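TLR1789 protein (Thermosynechococcus elongatus, PDB 2X8X) is an Omp85-family outer-membrane protein whose N-terminal POTRA-domain part, the piece described here, probably takes part in the handling of proteins bound for that membrane. Local coordinates at residues A[90-93]-A[94-97]; A[117-120]-A[121-125]; A[100-103]-A[104-107]; A[218-221]-A[222-225]; A[189-192]-A[193-196]. One frame throughout, in Å; residues are numbered along the deposited sequence.

Interaction 1: A[90-93]-A[94-97]; sequences LTQE and KVNE
Leu-90 lays its branched end over Val-95, with CD2 3.7 Å from CG2 of Val-95. The two side chains cross at about a right angle. CD1 of Leu-90 also rests on the aliphatic part of Lys-94, 3.8 Å from its CG. The contact is local and spans the start of helix 92-99. Thr-91 is the N-cap. Its OG1 accepts from Lys-94 N at 3.1 Å, with an N-H...O angle of 154°. The hydroxyl is held between the backbone N and the carbonyl carbon (chi1 67°), and this turns it back over the first turn. The helical bonds begin on the same residue: Val-95 N gives a nearly straight bond to Thr-91 O at 3.1 Å. Asn-96 N to Gln-92 O and Glu-97 N to Glu-93 O follow. The amide of Gln-92 reaches strand 81-85, where NE2 binds Val-82 O and OE1 accepts from Val-84 N. Its NE2 still lies 3.8 Å from CG1 of Val-95. Leu-90 is also packed against Ile-119 and Tyr-123 of helix 109-125. The chemistry implies two layers: a hydroxyl cap that takes the N-H of Lys-94 at the helix start, and an apolar side that packs this turn against helix 109-125.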
loop_
_atom_site.group_PDB
_atom_site.type_symbol
_atom_site.label_atom_id
_atom_site.label_comp_id
_atom_site.label_asym_id
_atom_site.label_seq_id
_atom_site.Cartn_x
_atom_site.Cartn_y
_atom_site.Cartn_z
ATOM N N LEU A 90 9.334 3.844 9.875
ATOM C CA LEU A 90 8.498 2.673 10.193
ATOM C C LEU A 90 9.366 1.514 10.604
ATOM O O LEU A 90 10.222 1.027 9.843
ATOM C CB LEU A 90 7.616 2.290 8.988
ATOM C CG LEU A 90 6.693 1.028 9.086
ATOM C CD1 LEU A 90 5.458 1.207 9.995
ATOM C CD2 LEU A 90 6.238 0.607 7.632
ATOM N N THR A 91 9.235 1.082 11.837
ATOM C CA THR A 91 10.103 -0.007 12.297
ATOM C C THR A 91 9.415 -1.336 12.027
ATOM O O THR A 91 8.171 -1.426 12.003
ATOM C CB THR A 91 10.412 0.127 13.794
ATOM O OG1 THR A 91 9.205 -0.076 14.524
ATOM C CG2 THR A 91 10.990 1.549 14.128
ATOM N N GLN A 92 10.225 -2.387 11.808
ATOM C CA GLN A 92 9.709 -3.739 11.731
ATOM C C GLN A 92 8.817 -4.070 12.948
ATOM O O GLN A 92 7.804 -4.740 12.794
ATOM C CB GLN A 92 10.847 -4.770 11.556
ATOM C CG GLN A 92 10.310 -6.207 11.407
ATOM C CD GLN A 92 9.399 -6.388 10.166
ATOM O OE1 GLN A 92 9.803 -6.061 9.007
ATOM N NE2 GLN A 92 8.201 -6.979 10.386
ATOM N N GLU A 93 9.148 -3.581 14.134
ATOM C CA GLU A 93 8.282 -3.838 15.308
ATOM C C GLU A 93 6.875 -3.215 15.202
ATOM O O GLU A 93 5.888 -3.764 15.713
ATOM C CB GLU A 93 8.922 -3.345 16.607
ATOM C CG GLU A 93 10.116 -4.175 17.111
ATOM C CD GLU A 93 11.372 -3.972 16.243
ATOM O OE1 GLU A 93 11.700 -2.798 15.882
ATOM O OE2 GLU A 93 12.025 -4.994 15.910
ATOM N N LYS A 94 6.799 -2.020 14.620
ATOM C CA LYS A 94 5.498 -1.369 14.391
ATOM C C LYS A 94 4.663 -2.153 13.365
ATOM O O LYS A 94 3.461 -2.311 13.507
ATOM C CB LYS A 94 5.739 0.083 13.906
ATOM C CG LYS A 94 4.499 0.875 13.625
ATOM C CD LYS A 94 3.583 0.893 14.822
ATOM C CE LYS A 94 2.382 1.752 14.498
ATOM N NZ LYS A 94 1.914 2.353 15.739
ATOM N N VAL A 95 5.322 -2.619 12.306
ATOM C CA VAL A 95 4.693 -3.528 11.328
ATOM C C VAL A 95 4.148 -4.782 12.005
ATOM O O VAL A 95 2.982 -5.156 11.756
ATOM C CB VAL A 95 5.641 -3.875 10.133
ATOM C CG1 VAL A 95 5.086 -5.024 9.382
ATOM C CG2 VAL A 95 5.799 -2.679 9.195
ATOM N N ASN A 96 4.915 -5.365 12.938
ATOM C CA ASN A 96 4.497 -6.596 13.662
ATOM C C ASN A 96 3.274 -6.314 14.506
ATOM O O ASN A 96 2.309 -7.100 14.548
ATOM C CB ASN A 96 5.594 -7.173 14.593
ATOM C CG ASN A 96 6.824 -7.705 13.845
ATOM O OD1 ASN A 96 7.934 -7.804 14.424
ATOM N ND2 ASN A 96 6.661 -8.053 12.582
ATOM N N GLU A 97 3.289 -5.171 15.179
ATOM C CA GLU A 97 2.112 -4.752 15.952
ATOM C C GLU A 97 0.845 -4.496 15.081
ATOM O O GLU A 97 -0.256 -4.948 15.407
ATOM C CB GLU A 97 2.536 -3.551 16.780
ATOM C CG GLU A 97 1.459 -2.666 17.347
ATOM C CD GLU A 97 2.074 -1.369 17.929
ATOM O OE1 GLU A 97 3.348 -1.286 18.040
ATOM O OE2 GLU A 97 1.288 -0.446 18.275
#

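Interaction 2: A[117-120]-A[121-125]; sequences EKIN and TFYRD
Ile-119 and Tyr-123 sit one turn apart on helix 109-125, within the central POTRA domain. The apolar part of the contact is theirs. Their side chains run side by side and point the same way, with CG2 of Ile-119 3.5 Å from CE2 of the Tyr-123 ring. CG2 lies anti to the backbone N (chi1 -73° for CG1), which brings it up to the ring. Both side chains reach into the core, against Leu-147 and Val-149 of strand 144-150. The ring hydroxyl of Tyr-123 bonds Glu-151.

Backbone hydrogen bonds form the helix itself. Phe-122 N binds Lys-118 O, Tyr-123 N binds Ile-119 O and Arg-124 N binds Asn-120 O. The side chain of Asn-120 bonds strand 132-139, where OD1 accepts from Val-133 N.

Thr-121 doubles the backbone bond at one carbonyl. Glu-117 O takes Thr-121 N at 2.9 Å and Thr-121 OG1 at 2.9 Å, from opposite faces of its plane. The hydroxyl therefore spends its proton on the helix backbone. Its oxygen also receives a weak bond from Arg-124 NH2, 3.1 Å from OG1.

Water joins the two charged ends. Glu-117 OE1 and Arg-124 NH1 are 5.3 Å apart. Water 1 donates to OE1 of Glu-117 and to Glu-117 O, and it accepts from NH1 of Arg-124 at 3.1 Å, in the plane of the guanidinium.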
loop_
_atom_site.group_PDB
_atom_site.type_symbol
_atom_site.label_atom_id
_atom_site.label_comp_id
_atom_site.label_asym_id
_atom_site.label_seq_id
_atom_site.Cartn_x
_atom_site.Cartn_y
_atom_site.Cartn_z
ATOM N N GLU A 117 -3.329 0.165 4.921
ATOM C CA GLU A 117 -3.876 1.505 5.216
ATOM C C GLU A 117 -3.440 2.051 6.589
ATOM O O GLU A 117 -3.242 3.254 6.736
ATOM C CB GLU A 117 -5.398 1.593 5.108
ATOM C CG GLU A 117 -5.928 1.457 3.680
ATOM C CD GLU A 117 -4.998 2.139 2.578
ATOM O OE1 GLU A 117 -4.612 3.356 2.692
ATOM O OE2 GLU A 117 -4.666 1.448 1.560
ATOM N N LYS A 118 -3.280 1.177 7.575
ATOM C CA LYS A 118 -2.709 1.600 8.865
ATOM C C LYS A 118 -1.286 2.084 8.722
ATOM O O LYS A 118 -0.836 3.012 9.425
ATOM C CB LYS A 118 -2.761 0.426 9.853
ATOM C CG LYS A 118 -4.190 0.387 10.520
ATOM C CD LYS A 118 -4.245 -0.771 11.527
ATOM C CE LYS A 118 -4.351 -2.126 10.724
ATOM N NZ LYS A 118 -5.662 -2.899 10.539
ATOM N N ILE A 119 -0.526 1.442 7.850
ATOM C CA ILE A 119 0.873 1.928 7.663
ATOM C C ILE A 119 0.862 3.357 7.030
ATOM O O ILE A 119 1.594 4.260 7.459
ATOM C CB ILE A 119 1.664 0.937 6.804
ATOM C CG1 ILE A 119 2.006 -0.328 7.578
ATOM C CG2 ILE A 119 2.925 1.625 6.238
ATOM C CD1 ILE A 119 2.537 -1.458 6.562
ATOM N N ASN A 120 0.057 3.549 6.004
ATOM C CA ASN A 120 0.011 4.854 5.270
ATOM C C ASN A 120 -0.518 5.914 6.192
ATOM O O ASN A 120 -0.098 7.067 6.114
ATOM C CB ASN A 120 -0.878 4.752 4.031
ATOM C CG ASN A 120 -0.302 3.794 2.971
ATOM O OD1 ASN A 120 0.908 3.504 2.981
ATOM N ND2 ASN A 120 -1.153 3.314 2.048
ATOM N N THR A 121 -1.418 5.525 7.116
ATOM C CA THR A 121 -1.898 6.459 8.130
ATOM C C THR A 121 -0.800 6.776 9.140
ATOM O O THR A 121 -0.657 7.920 9.539
ATOM C CB THR A 121 -3.176 5.934 8.873
ATOM O OG1 THR A 121 -4.198 5.722 7.905
ATOM C CG2 THR A 121 -3.664 6.928 9.887
ATOM N N PHE A 122 -0.013 5.798 9.556
ATOM C CA PHE A 122 1.139 6.108 10.390
ATOM C C PHE A 122 2.046 7.176 9.727
ATOM O O PHE A 122 2.362 8.195 10.359
ATOM C CB PHE A 122 1.927 4.874 10.771
ATOM C CG PHE A 122 3.315 5.181 11.312
ATOM C CD1 PHE A 122 3.498 5.434 12.689
ATOM C CD2 PHE A 122 4.422 5.236 10.445
ATOM C CE1 PHE A 122 4.793 5.725 13.215
ATOM C CE2 PHE A 122 5.722 5.539 10.926
ATOM C CZ PHE A 122 5.916 5.785 12.322
ATOM N N TYR A 123 2.404 7.006 8.465
ATOM C CA TYR A 123 3.198 8.077 7.820
ATOM C C TYR A 123 2.489 9.431 7.837
ATOM O O TYR A 123 3.083 10.441 8.204
ATOM C CB TYR A 123 3.494 7.714 6.362
ATOM C CG TYR A 123 4.477 6.531 6.255
ATOM C CD1 TYR A 123 5.732 6.589 6.857
ATOM C CD2 TYR A 123 4.172 5.377 5.501
ATOM C CE1 TYR A 123 6.670 5.486 6.762
ATOM C CE2 TYR A 123 5.127 4.272 5.399
ATOM C CZ TYR A 123 6.341 4.348 6.026
ATOM O OH TYR A 123 7.293 3.330 5.963
ATOM N N ARG A 124 1.250 9.452 7.394
ATOM C CA ARG A 124 0.554 10.711 7.171
ATOM C C ARG A 124 0.311 11.448 8.451
ATOM O O ARG A 124 0.435 12.640 8.476
ATOM C CB ARG A 124 -0.786 10.451 6.494
ATOM C CG ARG A 124 -1.267 11.521 5.522
ATOM C CD ARG A 124 -2.493 10.972 4.732
ATOM N NE ARG A 124 -3.398 10.271 5.650
ATOM C CZ ARG A 124 -3.733 8.970 5.592
ATOM N NH1 ARG A 124 -3.301 8.144 4.599
ATOM N NH2 ARG A 124 -4.544 8.510 6.548
ATOM N N ASP A 125 -0.020 10.735 9.515
ATOM C CA ASP A 125 -0.361 11.378 10.790
ATOM C C ASP A 125 0.889 11.876 11.523
ATOM O O ASP A 125 0.799 12.798 12.314
ATOM C CB ASP A 125 -1.155 10.427 11.727
ATOM C CG ASP A 125 -2.648 10.248 11.302
ATOM O OD1 ASP A 125 -3.101 10.808 10.237
ATOM O OD2 ASP A 125 -3.347 9.503 12.042
HETATM O O HOH W 1 -4.574 5.308 4.953
#

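Interaction 3: A[100-103]-A[104-107]; sequences APQI and GRTL
The backbone leaves a short 3-10 segment, 100-102, and folds through a type II beta turn from Gln-102 to Arg-105. Ile-103 N bonds back to Ala-100 O within the first segment. Gly-104 takes the third place of the turn with a positive phi of 97°. This conformation suits glycine, as is usual at the third place of a type II turn. In the turn, Gln-102 O and Arg-105 N stand 3.5 Å apart.

Arg-105 then doubles back over the loop. Its chain bends at chi3 (-83°), and this brings the guanidinium above Gln-102, with CA of Gln-102 over one face. NH2 of Arg-105 is 4.1 Å from that CA. NH1 of Arg-105 makes a weak bond to Pro-101 O, bent to 121° at the hydrogen although the atoms are only 2.6 Å apart. The stronger partner of the group is Glu-111 on helix 109-125, which forms a salt bridge with NH2. On the second segment, Gly-104 and Arg-105 make backbone bonds to Leu-79. One guanidinium thus serves a carbonyl of the 3-10 segment weakly and the carboxylate of Glu-111 more strongly. Its positive charge probably suits both, and the salt bridge joins this surface loop to helix 109-125.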
loop_
_atom_site.group_PDB
_atom_site.type_symbol
_atom_site.label_atom_id
_atom_site.label_comp_id
_atom_site.label_asym_id
_atom_site.label_seq_id
_atom_site.Cartn_x
_atom_site.Cartn_y
_atom_site.Cartn_z
ATOM N N ALA A 100 -0.232 -8.100 13.963
ATOM C CA ALA A 100 -0.474 -9.150 15.022
ATOM C C ALA A 100 -1.873 -9.796 15.024
ATOM O O ALA A 100 -1.949 -11.037 15.170
ATOM C CB ALA A 100 -0.085 -8.643 16.488
ATOM N N PRO A 101 -2.984 -8.995 14.849
ATOM C CA PRO A 101 -4.293 -9.673 14.958
ATOM C C PRO A 101 -4.580 -10.715 13.850
ATOM O O PRO A 101 -5.467 -11.588 14.002
ATOM C CB PRO A 101 -5.302 -8.528 14.880
ATOM C CG PRO A 101 -4.525 -7.273 15.543
ATOM C CD PRO A 101 -3.115 -7.506 14.897
ATOM N N GLN A 102 -3.836 -10.612 12.756
ATOM C CA GLN A 102 -4.033 -11.463 11.574
ATOM C C GLN A 102 -3.170 -12.736 11.554
ATOM O O GLN A 102 -3.402 -13.651 10.711
ATOM C CB GLN A 102 -3.736 -10.653 10.291
ATOM C CG GLN A 102 -4.711 -9.507 10.104
ATOM C CD GLN A 102 -4.389 -8.646 8.877
ATOM O OE1 GLN A 102 -4.295 -7.409 8.995
ATOM N NE2 GLN A 102 -4.207 -9.263 7.733
ATOM N N ILE A 103 -2.161 -12.770 12.425
ATOM C CA ILE A 103 -1.133 -13.831 12.338
ATOM C C ILE A 103 -1.778 -15.113 12.885
ATOM O O ILE A 103 -2.528 -15.015 13.839
ATOM C CB ILE A 103 0.149 -13.397 13.086
ATOM C CG1 ILE A 103 0.955 -12.436 12.166
ATOM C CG2 ILE A 103 1.063 -14.638 13.356
ATOM C CD1 ILE A 103 1.667 -11.388 12.879
ATOM N N GLY A 104 -1.628 -16.276 12.220
ATOM C CA GLY A 104 -2.190 -17.527 12.690
ATOM C C GLY A 104 -3.512 -17.912 12.070
ATOM O O GLY A 104 -4.046 -18.995 12.406
ATOM N N ARG A 105 -4.056 -17.104 11.134
ATOM C CA ARG A 105 -5.235 -17.572 10.390
ATOM C C ARG A 105 -4.999 -17.304 8.961
ATOM O O ARG A 105 -4.087 -16.559 8.615
ATOM C CB ARG A 105 -6.515 -16.821 10.777
ATOM C CG ARG A 105 -6.460 -16.020 12.022
ATOM C CD ARG A 105 -7.903 -15.510 12.245
ATOM N NE ARG A 105 -8.146 -14.302 11.461
ATOM C CZ ARG A 105 -7.896 -13.090 11.932
ATOM N NH1 ARG A 105 -7.465 -13.006 13.189
ATOM N NH2 ARG A 105 -8.120 -11.991 11.190
ATOM N N THR A 106 -5.822 -17.886 8.113
ATOM C CA THR A 106 -5.665 -17.760 6.698
ATOM C C THR A 106 -5.552 -16.255 6.381
ATOM O O THR A 106 -6.323 -15.435 6.921
ATOM C CB THR A 106 -6.976 -18.223 6.021
ATOM O OG1 THR A 106 -7.127 -19.603 6.301
ATOM C CG2 THR A 106 -6.926 -18.009 4.460
ATOM N N LEU A 107 -4.631 -15.912 5.496
ATOM C CA LEU A 107 -4.470 -14.500 5.120
ATOM C C LEU A 107 -5.703 -14.092 4.300
ATOM O O LEU A 107 -6.186 -14.856 3.437
ATOM C CB LEU A 107 -3.210 -14.397 4.259
ATOM C CG LEU A 107 -3.080 -13.117 3.406
ATOM C CD1 LEU A 107 -2.745 -11.897 4.261
ATOM C CD2 LEU A 107 -1.997 -13.445 2.456
HETATM O O HOH W 2 -4.880 -13.534 8.651
#

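Interaction 4: A[218-221]-A[222-225]. Unlike the reference sequence in segment 218-221: Asn-220 (reference Asp). Unlike the reference sequence in segment 222-225: Arg-223 (reference Lys).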
loop_
_atom_site.group_PDB
_atom_site.type_symbol
_atom_site.label_atom_id
_atom_site.label_comp_id
_atom_site.label_asym_id
_atom_site.label_seq_id
_atom_site.Cartn_x
_atom_site.Cartn_y
_atom_site.Cartn_z
ATOM N N GLY A 218 14.434 11.760 -6.903
ATOM C CA GLY A 218 15.885 11.455 -6.890
ATOM C C GLY A 218 16.398 10.546 -8.041
ATOM O O GLY A 218 15.670 10.089 -8.946
ATOM N N GLN A 219 17.690 10.260 -7.973
ATOM C CA GLN A 219 18.278 9.164 -8.780
ATOM C C GLN A 219 17.643 7.772 -8.528
ATOM O O GLN A 219 17.253 7.051 -9.487
ATOM C CB GLN A 219 19.759 9.140 -8.461
ATOM C CG GLN A 219 20.355 10.435 -8.934
ATOM C CD GLN A 219 20.351 10.509 -10.492
ATOM O OE1 GLN A 219 20.256 9.475 -11.202
ATOM N NE2 GLN A 219 20.506 11.727 -11.014
ATOM N N ASN A 220 17.552 7.414 -7.240
ATOM C CA ASN A 220 16.526 6.463 -6.793
ATOM C C ASN A 220 15.142 7.206 -6.862
ATOM O O ASN A 220 14.884 8.123 -6.063
ATOM C CB ASN A 220 16.848 6.037 -5.376
ATOM C CG ASN A 220 15.819 5.073 -4.811
ATOM O OD1 ASN A 220 16.067 4.439 -3.774
ATOM N ND2 ASN A 220 14.679 4.914 -5.513
ATOM N N PRO A 221 14.257 6.839 -7.832
ATOM C CA PRO A 221 13.022 7.580 -8.108
ATOM C C PRO A 221 11.972 7.482 -6.966
ATOM O O PRO A 221 10.927 8.108 -7.026
ATOM C CB PRO A 221 12.489 6.913 -9.385
ATOM C CG PRO A 221 13.027 5.517 -9.323
ATOM C CD PRO A 221 14.404 5.671 -8.728
ATOM N N ARG A 222 12.291 6.704 -5.943
ATOM C CA ARG A 222 11.471 6.534 -4.752
ATOM C C ARG A 222 11.890 7.553 -3.695
ATOM O O ARG A 222 11.191 7.777 -2.691
ATOM C CB ARG A 222 11.645 5.072 -4.298
ATOM C CG ARG A 222 10.603 4.293 -5.026
ATOM C CD ARG A 222 10.894 3.065 -5.715
ATOM N NE ARG A 222 10.590 1.956 -4.884
ATOM C CZ ARG A 222 10.272 0.702 -5.221
ATOM N NH1 ARG A 222 10.142 -0.062 -4.200
ATOM N NH2 ARG A 222 10.110 0.151 -6.458
ATOM N N ARG A 223 13.023 8.211 -3.956
ATOM C CA ARG A 223 13.555 9.256 -3.076
ATOM C C ARG A 223 13.379 10.659 -3.657
ATOM O O ARG A 223 12.947 10.793 -4.828
ATOM C CB ARG A 223 15.003 8.960 -2.806
ATOM C CG ARG A 223 15.115 7.611 -2.120
ATOM C CD ARG A 223 16.498 7.382 -1.627
ATOM N NE ARG A 223 16.436 6.433 -0.529
ATOM C CZ ARG A 223 17.481 5.940 0.135
ATOM N NH1 ARG A 223 18.726 6.286 -0.190
ATOM N NH2 ARG A 223 17.267 5.090 1.135
ATOM N N VAL A 224 13.702 11.707 -2.871
ATOM C CA VAL A 224 13.505 13.079 -3.421
ATOM C C VAL A 224 14.699 13.982 -3.349
ATOM O O VAL A 224 15.543 13.878 -2.434
ATOM C CB VAL A 224 12.300 13.866 -2.762
ATOM C CG1 VAL A 224 11.005 13.366 -3.334
ATOM C CG2 VAL A 224 12.363 13.696 -1.317
ATOM N N ASN A 225 14.732 14.866 -4.335
ATOM C CA ASN A 225 15.596 16.025 -4.376
ATOM C C ASN A 225 14.755 17.235 -3.873
ATOM O O ASN A 225 13.757 17.648 -4.508
ATOM C CB ASN A 225 16.202 16.181 -5.811
ATOM C CG ASN A 225 17.170 17.436 -5.969
ATOM O OD1 ASN A 225 17.587 18.076 -4.967
ATOM N ND2 ASN A 225 17.513 17.787 -7.254
#
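Asn-220 to Arg-223 form a type I beta turn at the tip of the hairpin between strand 208-217 and strand 224-232, in the third POTRA domain of the chain. The tight part is the backbone. Arg-223 N closes the turn on Asn-220 O at 2.8 Å. A second bond joins the two arms: Gly-218 N gives to Arg-223 O at 2.7 Å, and it is nearly straight at the hydrogen (173°). Gly-218 lies close against the other arm, its N 3.8 Å from CA of Val-224. Beyond the turn the pairing passes into the sheet, where Asn-225 bonds Glu-216 through the backbone and Val-224 bonds Glu-155.

The looser part lies outside the turn, among side chains. Pro-221 and Arg-222 are exposed, and Arg-222 carries its charged end away from the other segment. With CG anti to the backbone N (chi1 179°), the Asn-220 side chain lies against CG and CD of Arg-223, crossing them at a slant. Arg-223 is extended from CG to NE and also touches Gln-88, Val-153 and Glu-155. Glu-155 accepts from the backbone N of both Gln-219 and Asn-220. Asn-220 and Arg-223 both differ from the reference sequence. They meet by plain packing: CB of Asn-220 lies 4.0 Å from CD of Arg-223.

Interaction 5: A[189-192]-A[193-196]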
loop_
_atom_site.group_PDB
_atom_site.type_symbol
_atom_site.label_atom_id
_atom_site.label_comp_id
_atom_site.label_asym_id
_atom_site.label_seq_id
_atom_site.Cartn_x
_atom_site.Cartn_y
_atom_site.Cartn_z
ATOM N N VAL A 189 14.045 11.425 6.319
ATOM C CA VAL A 189 12.790 11.204 5.631
ATOM C C VAL A 189 12.013 12.543 5.713
ATOM O O VAL A 189 11.788 13.083 6.782
ATOM C CB VAL A 189 11.926 10.148 6.381
ATOM C CG1 VAL A 189 10.636 9.935 5.683
ATOM C CG2 VAL A 189 12.690 8.840 6.569
ATOM N N LEU A 190 11.620 13.053 4.573
ATOM C CA LEU A 190 10.880 14.340 4.488
ATOM C C LEU A 190 9.661 14.408 5.433
ATOM O O LEU A 190 8.766 13.529 5.415
ATOM C CB LEU A 190 10.480 14.579 3.008
ATOM C CG LEU A 190 9.846 15.945 2.675
ATOM C CD1 LEU A 190 10.953 16.973 2.829
ATOM C CD2 LEU A 190 9.367 15.962 1.238
ATOM N N ASN A 191 9.613 15.457 6.269
ATOM C CA ASN A 191 8.499 15.607 7.177
ATOM C C ASN A 191 7.979 17.022 7.086
ATOM O O ASN A 191 8.741 17.949 7.179
ATOM C CB ASN A 191 8.937 15.347 8.591
ATOM C CG ASN A 191 7.787 15.324 9.536
ATOM O OD1 ASN A 191 7.097 16.327 9.734
ATOM N ND2 ASN A 191 7.544 14.162 10.110
ATOM N N GLN A 192 6.676 17.168 6.901
ATOM C CA GLN A 192 6.103 18.473 6.535
ATOM C C GLN A 192 6.176 19.458 7.695
ATOM O O GLN A 192 6.216 20.683 7.461
ATOM C CB GLN A 192 4.677 18.273 5.979
ATOM C CG GLN A 192 3.927 19.524 5.693
ATOM C CD GLN A 192 2.774 19.662 6.659
ATOM O OE1 GLN A 192 1.985 18.698 6.838
ATOM N NE2 GLN A 192 2.658 20.844 7.301
ATOM N N LYS A 193 6.245 18.915 8.917
ATOM C CA LYS A 193 6.382 19.669 10.170
ATOM C C LYS A 193 7.766 20.286 10.245
ATOM O O LYS A 193 7.927 21.450 10.631
ATOM C CB LYS A 193 6.230 18.718 11.374
ATOM C CG LYS A 193 4.913 18.736 12.091
ATOM C CD LYS A 193 3.726 18.689 11.126
ATOM C CE LYS A 193 2.760 19.845 11.416
ATOM N NZ LYS A 193 1.383 19.283 11.410
ATOM N N THR A 194 8.764 19.466 9.922
ATOM C CA THR A 194 10.169 19.923 9.922
ATOM C C THR A 194 10.415 20.910 8.797
ATOM O O THR A 194 11.079 21.914 9.045
ATOM C CB THR A 194 11.219 18.778 9.769
ATOM O OG1 THR A 194 10.788 17.627 10.489
ATOM C CG2 THR A 194 12.613 19.265 10.278
ATOM N N VAL A 195 9.883 20.644 7.589
ATOM C CA VAL A 195 9.975 21.639 6.510
ATOM C C VAL A 195 9.419 23.035 6.887
ATOM O O VAL A 195 10.070 24.074 6.654
ATOM C CB VAL A 195 9.333 21.182 5.171
ATOM C CG1 VAL A 195 9.438 22.300 4.155
ATOM C CG2 VAL A 195 9.994 19.911 4.635
ATOM N N GLN A 196 8.235 23.035 7.482
ATOM C CA GLN A 196 7.603 24.238 8.022
ATOM C C GLN A 196 8.467 24.988 8.965
ATOM O O GLN A 196 8.593 26.207 8.810
ATOM C CB GLN A 196 6.376 23.906 8.860
ATOM C CG GLN A 196 5.359 23.137 8.175
ATOM C CD GLN A 196 4.710 23.893 7.096
ATOM O OE1 GLN A 196 5.330 24.206 6.066
ATOM N NE2 GLN A 196 3.412 24.181 7.292
HETATM O O HOH W 3 12.695 15.596 9.001
#
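Helix 192-205 of the third POTRA domain begins here, with Asn-191 as its N-cap. OD1 of Asn-191 accepts from Lys-193 N at 2.8 Å, in the plane of the amide carbonyl, with an N-H...O angle of 144°. The side chain stands anti to the backbone N (chi1 -173°), and this carries OD1 forward over the first turn. The same oxygen lies 3.0 Å from CB of Lys-193. The backbone carbonyl of Asn-191 is used as well: Val-195 N bonds it at 3.0 Å and almost straight. Two oxygens of one residue therefore satisfy N-H groups of the helix start. Thr-194 stands across Asn-191 at about a right angle, with OG1 3.5 Å from CB of Asn-191. Water 3 lies 3.2 Å from OG1 of Thr-194 and makes a weak link to Val-189 O. The apolar side is small. CD1 of Leu-190 meets CG2 of Val-195 at 3.6 Å, and that methyl also rests 3.4 Å from Asn-191 O. Leu-190 and Val-195 face strand 208-217, on Leu-215 and Val-213. The ND2 of the capping amide bonds Asn-126 O, and Gln-192 bonds Gly-127. The helix start thus packs on its own sheet and bonds residues just after helix 109-125 of the preceding POTRA domain.

In the fold
All five contacts are local and run in series along the chain; none nests in or crosses another. Interaction 1 starts helix 92-99, and interaction 3 closes the loop that follows it. Interaction 2 lies on the next helix, 109-125. Interactions 1 and 2 touch: the loop just ahead of helix 92-99 packs on helix 109-125, within the central POTRA domain. Interaction 5 opens helix 192-205 in the third domain, and interaction 4 closes its 208-217/224-232 hairpin. Their nearest atoms are about 5 Å apart. Interaction 3 lies far from both, its centre about 34 Å from that of interaction 4 and about 35 Å from that of interaction 5, toward the first domain.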